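Local coordinates for protein endo-arabinase (Bacteroides thetaiotaomicron, PDB 5C0P) that probably hydrolyses O-glycosidic bonds in arabinan as a magnesium-containing member of glycoside hydrolase family 43, at residues D84-E89 with D136-I141; L149-E154 with Y164-A169. All blocks are in the same frame, centred on the assembly; numbering follows the deposited sequence.

In the fold
From the N terminus, strand 78-88 comes first, the outermost strand of a four-stranded antiparallel sheet. Its end, 84-89, meets 136-141 in interaction 1, and so closes a stretch of 46 residues that holds the other strands of that sheet. Strand 134-141 then pairs with the next strand, 147-153, and interaction 2 joins 149-154 to 164-169 across a short connection containing helix 155-158. The two contacts follow in series, neither nesting nor crossing. Interaction 1 packs two neighbouring sheets against each other beside the magnesium ion, whereas interaction 2 lies within the second sheet. They touch through Ser138 N and Leu150 O, probably hydrogen-bonded, and through Leu139 against Leu168.

Interaction 1: residues D84-E89 with D136-I141; sequences DVYEYE and DGSLYI. With MG (magnesium ion), chain C.
Tyr86 lies with one face of its ring against Leu139, whose CB sits almost straight above the ring centre, 3.6 Å from the centroid, a CH-pi contact. The two side chains run past each other in opposite directions. CG of Leu139 stands anti to its backbone N (chi1 180°), which sends the branch back toward the root of the tyrosine, and CD2 ends 3.7 Å from Tyr86 CB. The phenol end reaches the partner backbone: Leu139 N donates to Tyr86 OH over 3.1 Å in a nearly straight bond (168°). The same hydroxyl gives a weak hydrogen bond to Asp84 OD2, 2.6 Å from OH, so one oxygen links strand 136-141 to the metal site.

Asp84 divides its carboxylate between two tasks. OD1 binds the magnesium ion at 2.1 Å, while OD2 accepts from Tyr86 and from a metal-bound water, which probably helps fix the carboxylate's rotation. Four waters and His261 complete the magnesium shell. The Ser138 methylene packs against both Asp84 OD2 and Tyr86 OH, its CB 3.3 Å from the latter, while its OG is hydrogen-bonded to Pro207 O. Farther along, Ile141 CD1 reaches Tyr88 CE1 at 3.9 Å, and the Tyr88 hydroxyl hydrogen-bonds to Lys170 O.

The short strand segments point roughly the same way, 22° apart, with axes 7.9 Å apart at closest, too far for backbone pairing; side-chain packing and the Tyr86 OH bond to a backbone N-H join them. Strands 91-100 and 147-153 pair with 78-88 and 134-141, so this is a seam between neighbouring blades of the family 43 five-bladed beta-propeller, beside the magnesium ion. Phe30 and Phe95 meet Tyr86 edge-to-face, while Pro147 packs on Leu139, Ile141 and Tyr88.

Interaction 2: residues L149-E154 with Y164-A169; sequences LLFCRE and YAQRLA
Phe151 and Tyr164 form an antiparallel hydrogen-bonded pair and send their rings to the same side of the sheet. With chi1 at 66°, Phe151 CG lies between the backbone N and carbonyl carbon, which swings the ring across toward the neighbouring strand. Tyr164 CB thereby comes over its face, toward the rim, 3.8 Å from the ring centroid. The two ring planes differ by 13°, yet the tyrosine ring is displaced so far that its centroid is 5.3 Å from that of Phe151 and little of one ring faces the other.

Beyond the tyrosine, Arg153 lays its CB 3.8 Å from Tyr164 CE1 and extends its chain. Its NE forms a salt bridge with Glu157, while the Tyr164 hydroxyl hydrogen-bonds to Glu162. On the same face, Gln166 carries OE1 to 4.0 Å from Phe151 CE2, its amide turned 46° from the ring; NE2 is held by Gly177 O. Leu168 packs on Leu149, its CG 3.8 Å from Leu149 CB. The opposite face is plainer: Leu150 CD2 meets the Ala165 methyl.

Two pairs of backbone bonds frame this non-hydrogen-bonded pair. Phe151 and Tyr164 exchange one set, with Tyr164 N reaching Phe151 O at 2.8 Å, and Leu149 and Gln166 exchange the other. The CA atoms of Leu150 and Ala165 add CA-H...O contacts to facing carbonyl oxygens.

Such successive antiparallel strands build the blades of the five-bladed beta-propeller characteristic of glycoside hydrolase family 43, and this pair lies within one blade, next to the strand carrying Asp136, a residue predicted to be important for catalysis.

Interaction 1: residues D84-E89 with D136-I141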
# COMPACT_ATOMS: atom_id res chain seq x y z
N ASP A 84 -2.61 5.26 -0.62
CA ASP A 84 -3.62 4.43 0.04
C ASP A 84 -4.56 5.42 0.72
O ASP A 84 -4.12 6.49 1.16
CB ASP A 84 -3.01 3.61 1.17
CG ASP A 84 -2.13 2.45 0.71
OD1 ASP A 84 -1.85 2.29 -0.50
OD2 ASP A 84 -1.71 1.70 1.62
N VAL A 85 -5.84 5.07 0.86
CA VAL A 85 -6.75 5.92 1.63
C VAL A 85 -7.56 5.08 2.61
O VAL A 85 -8.16 4.07 2.22
CB VAL A 85 -7.71 6.74 0.72
CG1 VAL A 85 -8.68 7.57 1.56
CG2 VAL A 85 -6.91 7.67 -0.18
N TYR A 86 -7.57 5.51 3.87
CA TYR A 86 -8.23 4.77 4.93
C TYR A 86 -9.30 5.61 5.59
O TYR A 86 -9.10 6.80 5.86
CB TYR A 86 -7.21 4.37 6.00
CG TYR A 86 -6.08 3.56 5.45
CD1 TYR A 86 -6.18 2.17 5.35
CD2 TYR A 86 -4.90 4.17 5.01
CE1 TYR A 86 -5.13 1.41 4.84
CE2 TYR A 86 -3.86 3.41 4.50
CZ TYR A 86 -3.99 2.03 4.42
OH TYR A 86 -2.95 1.27 3.91
N GLU A 87 -10.43 4.98 5.91
CA GLU A 87 -11.39 5.61 6.79
C GLU A 87 -10.97 5.28 8.22
O GLU A 87 -10.73 4.12 8.56
CB GLU A 87 -12.81 5.10 6.53
CG GLU A 87 -13.93 5.92 7.18
CD GLU A 87 -14.15 5.62 8.66
OE1 GLU A 87 -13.73 4.54 9.14
OE2 GLU A 87 -14.78 6.46 9.34
N TYR A 88 -10.90 6.30 9.06
CA TYR A 88 -10.46 6.09 10.44
C TYR A 88 -11.13 7.09 11.36
O TYR A 88 -10.91 8.30 11.25
CB TYR A 88 -8.93 6.21 10.51
CG TYR A 88 -8.34 6.10 11.90
CD1 TYR A 88 -8.10 4.86 12.49
CD2 TYR A 88 -7.99 7.24 12.62
CE1 TYR A 88 -7.55 4.76 13.76
CE2 TYR A 88 -7.44 7.14 13.88
CZ TYR A 88 -7.21 5.91 14.45
OH TYR A 88 -6.65 5.83 15.71
N GLU A 89 -11.94 6.57 12.28
CA GLU A 89 -12.66 7.39 13.26
C GLU A 89 -13.40 8.58 12.63
O GLU A 89 -13.36 9.69 13.16
CB GLU A 89 -11.72 7.83 14.38
CG GLU A 89 -11.00 6.66 15.03
CD GLU A 89 -10.45 7.00 16.40
OE1 GLU A 89 -10.42 6.09 17.26
OE2 GLU A 89 -10.04 8.16 16.61
N ASP A 136 5.89 3.38 0.74
CA ASP A 136 4.75 2.47 0.83
C ASP A 136 4.21 2.33 2.24
O ASP A 136 3.77 1.25 2.63
CB ASP A 136 5.10 1.09 0.22
CG ASP A 136 5.26 1.13 -1.29
OD1 ASP A 136 5.04 2.20 -1.91
OD2 ASP A 136 5.60 0.08 -1.88
N GLY A 137 4.24 3.40 3.02
CA GLY A 137 3.64 3.38 4.35
C GLY A 137 2.16 3.07 4.29
O GLY A 137 1.39 3.75 3.58
N SER A 138 1.75 2.05 5.04
CA SER A 138 0.35 1.63 5.07
C SER A 138 -0.17 1.57 6.50
O SER A 138 0.60 1.66 7.46
CB SER A 138 0.18 0.28 4.38
OG SER A 138 0.82 -0.75 5.11
N LEU A 139 -1.48 1.40 6.63
CA LEU A 139 -2.14 1.40 7.94
C LEU A 139 -2.77 0.04 8.19
O LEU A 139 -3.49 -0.49 7.34
CB LEU A 139 -3.21 2.49 7.98
CG LEU A 139 -4.02 2.64 9.27
CD1 LEU A 139 -3.15 3.15 10.40
CD2 LEU A 139 -5.19 3.59 9.04
N TYR A 140 -2.45 -0.54 9.34
CA TYR A 140 -3.12 -1.74 9.83
C TYR A 140 -3.78 -1.41 11.17
O TYR A 140 -3.15 -0.84 12.06
CB TYR A 140 -2.12 -2.90 10.00
CG TYR A 140 -2.73 -4.06 10.75
CD1 TYR A 140 -3.76 -4.81 10.20
CD2 TYR A 140 -2.29 -4.40 12.04
CE1 TYR A 140 -4.35 -5.86 10.89
CE2 TYR A 140 -2.87 -5.46 12.74
CZ TYR A 140 -3.90 -6.18 12.17
OH TYR A 140 -4.48 -7.21 12.85
N ILE A 141 -5.06 -1.76 11.30
CA ILE A 141 -5.78 -1.58 12.56
C ILE A 141 -5.87 -2.93 13.25
O ILE A 141 -6.45 -3.89 12.71
CB ILE A 141 -7.20 -1.01 12.34
CG1 ILE A 141 -7.13 0.31 11.55
CG2 ILE A 141 -7.93 -0.85 13.68
CD1 ILE A 141 -6.33 1.42 12.25
MG MG C . -0.53 0.97 -1.51
O HOH W 1 -0.07 0.07 0.33
O HOH W 2 -1.89 -0.64 -1.70
O HOH W 3 -1.24 2.04 -3.19
O HOH W 4 1.02 2.35 -1.03

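Interaction 2: residues L149-E154 with Y164-A169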
# COMPACT_ATOMS: atom_id res chain seq x y z
N LEU A 149 1.62 1.52 11.64
CA LEU A 149 2.26 1.90 10.39
C LEU A 149 3.14 0.74 9.93
O LEU A 149 3.93 0.21 10.71
CB LEU A 149 3.13 3.13 10.61
CG LEU A 149 3.98 3.57 9.42
CD1 LEU A 149 3.07 4.18 8.35
CD2 LEU A 149 5.04 4.57 9.87
N LEU A 150 2.99 0.34 8.67
CA LEU A 150 3.91 -0.62 8.05
C LEU A 150 4.62 0.14 6.95
O LEU A 150 4.00 0.94 6.26
CB LEU A 150 3.15 -1.79 7.42
CG LEU A 150 2.10 -2.49 8.27
CD1 LEU A 150 1.37 -3.55 7.43
CD2 LEU A 150 2.73 -3.09 9.50
N PHE A 151 5.92 -0.07 6.78
CA PHE A 151 6.61 0.63 5.70
C PHE A 151 7.84 -0.13 5.22
O PHE A 151 8.32 -1.06 5.88
CB PHE A 151 6.97 2.07 6.09
CG PHE A 151 7.98 2.20 7.20
CD1 PHE A 151 9.34 2.24 6.92
CD2 PHE A 151 7.57 2.29 8.53
CE1 PHE A 151 10.27 2.38 7.95
CE2 PHE A 151 8.48 2.42 9.56
CZ PHE A 151 9.84 2.47 9.28
N CYS A 152 8.33 0.28 4.07
CA CYS A 152 9.56 -0.28 3.52
C CYS A 152 10.70 0.69 3.70
O CYS A 152 10.53 1.90 3.58
CB CYS A 152 9.40 -0.49 2.02
SG CYS A 152 8.09 -1.61 1.58
N ARG A 153 11.88 0.14 3.97
CA ARG A 153 13.09 0.93 3.89
C ARG A 153 13.74 0.49 2.59
O ARG A 153 14.04 -0.70 2.41
CB ARG A 153 14.01 0.67 5.08
CG ARG A 153 15.05 1.74 5.20
CD ARG A 153 15.97 1.53 6.37
NE ARG A 153 17.09 2.45 6.24
CZ ARG A 153 18.15 2.46 7.04
NH1 ARG A 153 18.22 1.59 8.03
NH2 ARG A 153 19.13 3.33 6.83
N GLU A 154 13.94 1.45 1.70
CA GLU A 154 14.28 1.17 0.31
C GLU A 154 15.58 0.40 0.10
O GLU A 154 16.62 0.72 0.68
CB GLU A 154 14.29 2.47 -0.51
CG GLU A 154 14.05 2.23 -2.00
CD GLU A 154 13.61 3.47 -2.75
OE1 GLU A 154 13.47 4.55 -2.13
OE2 GLU A 154 13.39 3.35 -3.97
N TYR A 164 9.20 -2.76 7.94
CA TYR A 164 9.10 -2.37 9.35
C TYR A 164 7.66 -2.20 9.80
O TYR A 164 6.80 -1.86 8.99
CB TYR A 164 9.80 -1.04 9.62
CG TYR A 164 11.30 -1.13 9.58
CD1 TYR A 164 11.98 -1.05 8.38
CD2 TYR A 164 12.03 -1.30 10.75
CE1 TYR A 164 13.35 -1.16 8.34
CE2 TYR A 164 13.41 -1.41 10.71
CZ TYR A 164 14.07 -1.33 9.51
OH TYR A 164 15.44 -1.43 9.47
N ALA A 165 7.41 -2.41 11.09
CA ALA A 165 6.15 -2.02 11.71
C ALA A 165 6.42 -1.06 12.87
O ALA A 165 7.47 -1.12 13.52
CB ALA A 165 5.39 -3.23 12.21
N GLN A 166 5.45 -0.19 13.15
CA GLN A 166 5.59 0.76 14.24
C GLN A 166 4.21 1.22 14.67
O GLN A 166 3.38 1.52 13.81
CB GLN A 166 6.41 1.97 13.76
CG GLN A 166 6.90 2.88 14.87
CD GLN A 166 7.83 3.95 14.35
OE1 GLN A 166 7.96 4.15 13.14
NE2 GLN A 166 8.48 4.65 15.27
N ARG A 167 3.94 1.29 15.97
CA ARG A 167 2.63 1.82 16.40
C ARG A 167 2.49 3.29 16.04
O ARG A 167 3.47 4.06 16.09
CB ARG A 167 2.39 1.63 17.90
CG ARG A 167 2.06 0.19 18.31
CD ARG A 167 1.50 0.17 19.74
NE ARG A 167 1.15 -1.18 20.19
CZ ARG A 167 0.03 -1.81 19.84
NH1 ARG A 167 -0.84 -1.20 19.03
NH2 ARG A 167 -0.23 -3.03 20.29
N LEU A 168 1.28 3.68 15.68
CA LEU A 168 0.94 5.09 15.50
C LEU A 168 0.15 5.59 16.70
O LEU A 168 -0.58 4.83 17.34
CB LEU A 168 0.09 5.26 14.24
CG LEU A 168 0.82 5.09 12.91
CD1 LEU A 168 -0.18 4.90 11.77
CD2 LEU A 168 1.67 6.31 12.65
N ALA A 169 0.29 6.88 17.00
CA ALA A 169 -0.56 7.52 18.00
C ALA A 169 -2.00 7.43 17.52
O ALA A 169 -2.26 7.30 16.32
CB ALA A 169 -0.17 8.98 18.17